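Local coordinates for protein serine protease inhibitor (Schistosoma haematobium, PDB 3STO) that probably inhibits serine-type endopeptidases, as a blood-fluke member of the serpin family, at residues Leu44-Gly57 with Gln86-Leu100. Numbering follows the deposited sequence.
Sequences LGILFTLGILLGSG and QQEMKSLYQELNNSL
Q86 lies against the C-terminal end of helix 44-55: its extended chain carries CG to 3.3 Å from L54 O and sets OE1 beside CA of G57. One turn on, M89, a selenomethionine, has CG anti to the backbone N (chi1 178°) and then bends twice, so that SE rests 3.7 Å from CA of the bare G51 and CE meets CD2 of L54 at 3.4 Å. The backbones are nearest where K90 CA lies 4.2 Å from G55 CA. The CB and CD atoms of K90 both lie about 4.0 Å from G55 O, while the rest of the extended chain heads off from the contact. Y93 leans its ring against the F48 backbone, with F48 CA at the ring edge, and places OH 3.5 Å from I52 CD1. L96 then puts CB at the edge of the F48 ring, 3.5 Å from CZ, and CD1 against L47. With N97 and L100, Y93 and L96 form the hole that takes F48 as a knob, and L100 CD1 also touches L44 CD1. Apolar packing thus joins these roughly antiparallel helices (143°) of the serpin helical subdomain; G51 and G55, lacking side chains, admit the M89 selenium and the K90 backbone, and Y93 OH is satisfied by its hydrogen bond to D140.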
loop_
_atom_site.group_PDB
_atom_site.type_symbol
_atom_site.label_atom_id
_atom_site.label_comp_id
_atom_site.label_asym_id
_atom_site.label_seq_id
_atom_site.Cartn_x
_atom_site.Cartn_y
_atom_site.Cartn_z
ATOM N N LEU A 44 3.839 -0.781 3.387
ATOM C CA LEU A 44 5.230 -0.313 3.533
ATOM C C LEU A 44 5.325 1.216 3.511
ATOM O O LEU A 44 6.242 1.808 4.050
ATOM C CB LEU A 44 6.163 -0.934 2.470
ATOM C CG LEU A 44 6.353 -2.452 2.510
ATOM C CD1 LEU A 44 7.394 -2.878 1.490
ATOM C CD2 LEU A 44 6.752 -2.944 3.887
ATOM N N GLY A 45 4.376 1.851 2.855
ATOM C CA GLY A 45 4.307 3.284 2.867
ATOM C C GLY A 45 3.955 3.817 4.238
ATOM O O GLY A 45 4.397 4.900 4.589
ATOM N N ILE A 46 3.160 3.067 5.004
ATOM C CA ILE A 46 2.847 3.444 6.383
ATOM C C ILE A 46 4.118 3.309 7.196
ATOM O O ILE A 46 4.440 4.183 7.986
ATOM C CB ILE A 46 1.790 2.520 7.059
ATOM C CG1 ILE A 46 0.666 2.113 6.100
ATOM C CG2 ILE A 46 1.234 3.165 8.319
ATOM C CD1 ILE A 46 -0.091 3.275 5.503
ATOM N N LEU A 47 4.848 2.212 6.982
ATOM C CA LEU A 47 6.145 1.978 7.636
ATOM C C LEU A 47 7.196 3.066 7.356
ATOM O O LEU A 47 7.846 3.533 8.274
ATOM C CB LEU A 47 6.696 0.596 7.271
ATOM C CG LEU A 47 7.946 0.114 8.015
ATOM C CD1 LEU A 47 7.909 -1.376 8.216
ATOM C CD2 LEU A 47 9.203 0.510 7.272
ATOM N N PHE A 48 7.366 3.463 6.095
ATOM C CA PHE A 48 8.312 4.523 5.748
ATOM C C PHE A 48 7.917 5.880 6.342
ATOM O O PHE A 48 8.766 6.635 6.770
ATOM C CB PHE A 48 8.434 4.689 4.223
ATOM C CG PHE A 48 9.010 3.490 3.516
ATOM C CD1 PHE A 48 9.385 2.353 4.222
ATOM C CD2 PHE A 48 9.192 3.501 2.138
ATOM C CE1 PHE A 48 9.919 1.252 3.562
ATOM C CE2 PHE A 48 9.735 2.409 1.473
ATOM C CZ PHE A 48 10.093 1.288 2.181
ATOM N N THR A 49 6.628 6.202 6.338
ATOM C CA THR A 49 6.155 7.490 6.826
ATOM C C THR A 49 6.304 7.599 8.343
ATOM O O THR A 49 6.887 8.549 8.857
ATOM C CB THR A 49 4.703 7.678 6.495
ATOM O OG1 THR A 49 4.552 7.708 5.071
ATOM C CG2 THR A 49 4.194 8.971 7.126
ATOM N N LEU A 50 5.767 6.609 9.046
ATOM C CA LEU A 50 6.032 6.425 10.471
ATOM C C LEU A 50 7.524 6.361 10.782
ATOM O O LEU A 50 8.031 7.036 11.682
ATOM C CB LEU A 50 5.414 5.118 10.926
ATOM C CG LEU A 50 4.907 5.177 12.340
ATOM C CD1 LEU A 50 4.092 6.451 12.459
ATOM C CD2 LEU A 50 4.078 3.948 12.567
ATOM N N GLY A 51 8.227 5.518 10.049
ATOM C CA GLY A 51 9.631 5.322 10.290
ATOM C C GLY A 51 10.434 6.592 10.135
ATOM O O GLY A 51 11.411 6.808 10.845
ATOM N N ILE A 52 10.049 7.444 9.205
ATOM C CA ILE A 52 10.858 8.625 8.968
ATOM C C ILE A 52 10.973 9.514 10.244
ATOM O O ILE A 52 12.053 10.027 10.557
ATOM C CB ILE A 52 10.368 9.380 7.741
ATOM C CG1 ILE A 52 11.515 10.122 7.083
ATOM C CG2 ILE A 52 9.206 10.308 8.083
ATOM C CD1 ILE A 52 11.166 10.568 5.694
ATOM N N LEU A 53 9.882 9.642 11.000
ATOM C CA LEU A 53 9.853 10.457 12.219
ATOM C C LEU A 53 10.816 9.946 13.287
ATOM O O LEU A 53 11.481 10.718 13.954
ATOM C CB LEU A 53 8.434 10.554 12.770
ATOM C CG LEU A 53 7.453 11.216 11.791
ATOM C CD1 LEU A 53 6.062 11.261 12.368
ATOM C CD2 LEU A 53 7.921 12.618 11.444
ATOM N N LEU A 54 10.912 8.641 13.425
ATOM C CA LEU A 54 11.888 8.041 14.316
ATOM C C LEU A 54 13.309 7.978 13.713
ATOM O O LEU A 54 14.300 8.136 14.422
ATOM C CB LEU A 54 11.428 6.625 14.689
ATOM C CG LEU A 54 12.392 5.806 15.522
ATOM C CD1 LEU A 54 12.697 6.557 16.831
ATOM C CD2 LEU A 54 11.803 4.461 15.794
ATOM N N GLY A 55 13.408 7.707 12.411
ATOM C CA GLY A 55 14.700 7.551 11.773
ATOM C C GLY A 55 15.410 8.888 11.684
ATOM O O GLY A 55 16.626 8.948 11.687
ATOM N N SER A 56 14.642 9.970 11.623
ATOM C CA SER A 56 15.218 11.290 11.428
ATOM C C SER A 56 15.618 11.986 12.717
ATOM O O SER A 56 16.087 13.136 12.677
ATOM C CB SER A 56 14.217 12.188 10.693
ATOM O OG SER A 56 13.156 12.588 11.556
ATOM N N GLY A 57 15.397 11.328 13.858
ATOM C CA GLY A 57 15.520 11.995 15.154
ATOM C C GLY A 57 14.336 12.871 15.596
ATOM O O GLY A 57 14.330 13.406 16.702
ATOM N N GLN A 86 16.994 4.894 16.580
ATOM C CA GLN A 86 16.928 5.766 15.436
ATOM C C GLN A 86 17.759 5.187 14.325
ATOM O O GLN A 86 17.353 5.186 13.155
ATOM C CB GLN A 86 17.400 7.161 15.795
ATOM C CG GLN A 86 16.518 7.775 16.835
ATOM C CD GLN A 86 17.005 9.130 17.292
ATOM O OE1 GLN A 86 17.763 9.802 16.577
ATOM N NE2 GLN A 86 16.579 9.541 18.492
ATOM N N GLN A 87 18.923 4.682 14.693
ATOM C CA GLN A 87 19.817 4.082 13.716
ATOM C C GLN A 87 19.182 2.856 13.054
ATOM O O GLN A 87 19.193 2.726 11.834
ATOM C CB GLN A 87 21.155 3.692 14.371
ATOM C CG GLN A 87 22.276 3.522 13.355
ATOM C CD GLN A 87 22.293 4.670 12.343
ATOM O OE1 GLN A 87 22.577 5.824 12.702
ATOM N NE2 GLN A 87 21.953 4.364 11.076
ATOM N N GLU A 88 18.664 1.952 13.881
ATOM C CA GLU A 88 18.063 0.724 13.397
ATOM C C GLU A 88 16.861 1.004 12.478
ATOM O O GLU A 88 16.672 0.315 11.477
ATOM C CB GLU A 88 17.652 -0.171 14.559
ATOM C CG GLU A 88 16.913 -1.443 14.114
ATOM C CD GLU A 88 16.421 -2.274 15.286
ATOM O OE1 GLU A 88 16.750 -1.933 16.452
ATOM O OE2 GLU A 88 15.682 -3.254 15.043
HETATM N N MSE A 89 16.097 2.045 12.812
HETATM C CA MSE A 89 14.898 2.417 12.068
HETATM C C MSE A 89 15.294 3.047 10.747
HETATM O O MSE A 89 14.750 2.701 9.713
HETATM C CB MSE A 89 14.014 3.377 12.877
HETATM C CG MSE A 89 12.743 3.865 12.175
HETATM SE SE MSE A 89 11.406 2.421 11.839
HETATM C CE MSE A 89 10.332 2.515 13.439
ATOM N N LYS A 90 16.242 3.966 10.787
ATOM C CA LYS A 90 16.750 4.581 9.577
ATOM C C LYS A 90 17.337 3.536 8.624
ATOM O O LYS A 90 17.141 3.603 7.402
ATOM C CB LYS A 90 17.814 5.624 9.909
ATOM C CG LYS A 90 18.513 6.146 8.717
ATOM C CD LYS A 90 19.121 7.503 8.986
ATOM C CE LYS A 90 19.941 7.959 7.782
ATOM N NZ LYS A 90 20.642 9.263 7.995
ATOM N N SER A 91 18.040 2.557 9.179
ATOM C CA SER A 91 18.684 1.560 8.336
ATOM C C SER A 91 17.663 0.646 7.630
ATOM O O SER A 91 17.817 0.333 6.451
ATOM C CB SER A 91 19.671 0.747 9.164
ATOM O OG SER A 91 20.337 -0.210 8.379
ATOM N N LEU A 92 16.632 0.228 8.366
ATOM C CA LEU A 92 15.540 -0.596 7.849
ATOM C C LEU A 92 14.806 0.123 6.728
ATOM O O LEU A 92 14.698 -0.367 5.594
ATOM C CB LEU A 92 14.573 -0.888 8.972
ATOM C CG LEU A 92 13.218 -1.496 8.679
ATOM C CD1 LEU A 92 13.394 -2.744 7.844
ATOM C CD2 LEU A 92 12.578 -1.828 10.018
ATOM N N TYR A 93 14.320 1.302 7.076
ATOM C CA TYR A 93 13.693 2.245 6.163
ATOM C C TYR A 93 14.473 2.395 4.849
ATOM O O TYR A 93 13.899 2.412 3.754
ATOM C CB TYR A 93 13.609 3.604 6.880
ATOM C CG TYR A 93 13.081 4.717 6.036
ATOM C CD1 TYR A 93 11.721 4.914 5.921
ATOM C CD2 TYR A 93 13.931 5.572 5.338
ATOM C CE1 TYR A 93 11.195 5.937 5.132
ATOM C CE2 TYR A 93 13.417 6.603 4.531
ATOM C CZ TYR A 93 12.031 6.778 4.443
ATOM O OH TYR A 93 11.428 7.770 3.682
ATOM N N GLN A 94 15.786 2.526 4.966
ATOM C CA GLN A 94 16.619 2.779 3.804
ATOM C C GLN A 94 16.829 1.524 2.998
ATOM O O GLN A 94 16.820 1.564 1.787
ATOM C CB GLN A 94 17.960 3.354 4.220
ATOM C CG GLN A 94 17.887 4.855 4.323
ATOM C CD GLN A 94 19.111 5.478 4.932
ATOM O OE1 GLN A 94 19.196 6.701 4.995
ATOM N NE2 GLN A 94 20.066 4.649 5.400
ATOM N N GLU A 95 17.016 0.415 3.686
ATOM C CA GLU A 95 17.193 -0.845 3.032
ATOM C C GLU A 95 15.944 -1.128 2.161
ATOM O O GLU A 95 16.063 -1.393 0.968
ATOM C CB GLU A 95 17.388 -1.912 4.090
ATOM C CG GLU A 95 17.777 -3.257 3.550
ATOM C CD GLU A 95 19.203 -3.273 3.036
ATOM O OE1 GLU A 95 19.880 -2.215 3.120
ATOM O OE2 GLU A 95 19.636 -4.347 2.552
ATOM N N LEU A 96 14.755 -1.007 2.745
ATOM C CA LEU A 96 13.504 -1.263 2.035
ATOM C C LEU A 96 13.283 -0.276 0.901
ATOM O O LEU A 96 12.855 -0.631 -0.204
ATOM C CB LEU A 96 12.319 -1.240 3.002
ATOM C CG LEU A 96 12.297 -2.395 3.999
ATOM C CD1 LEU A 96 11.214 -2.217 5.089
ATOM C CD2 LEU A 96 12.132 -3.710 3.257
ATOM N N ASN A 97 13.594 0.970 1.161
ATOM C CA ASN A 97 13.479 1.979 0.117
ATOM C C ASN A 97 14.447 1.712 -1.053
ATOM O O ASN A 97 14.068 1.792 -2.224
ATOM C CB ASN A 97 13.696 3.380 0.718
ATOM C CG ASN A 97 13.388 4.480 -0.264
ATOM O OD1 ASN A 97 12.239 4.631 -0.642
ATOM N ND2 ASN A 97 14.398 5.235 -0.706
ATOM N N ASN A 98 15.703 1.407 -0.730
ATOM C CA ASN A 98 16.682 1.054 -1.751
ATOM C C ASN A 98 16.274 -0.151 -2.607
ATOM O O ASN A 98 16.464 -0.154 -3.821
ATOM C CB ASN A 98 18.052 0.765 -1.137
ATOM C CG ASN A 98 18.773 2.025 -0.698
ATOM O OD1 ASN A 98 18.535 3.109 -1.238
ATOM N ND2 ASN A 98 19.666 1.887 0.287
ATOM N N SER A 99 15.756 -1.174 -1.944
ATOM C CA SER A 99 15.337 -2.390 -2.594
ATOM C C SER A 99 14.222 -2.086 -3.573
ATOM O O SER A 99 14.304 -2.480 -4.717
ATOM C CB SER A 99 14.877 -3.404 -1.569
ATOM O OG SER A 99 14.661 -4.642 -2.187
ATOM N N LEU A 100 13.229 -1.305 -3.154
ATOM C CA LEU A 100 12.053 -1.059 -3.987
ATOM C C LEU A 100 12.300 -0.072 -5.128
ATOM O O LEU A 100 11.854 -0.297 -6.278
ATOM C CB LEU A 100 10.865 -0.608 -3.128
ATOM C CG LEU A 100 10.203 -1.672 -2.245
ATOM C CD1 LEU A 100 9.259 -1.031 -1.207
ATOM C CD2 LEU A 100 9.457 -2.641 -3.134
#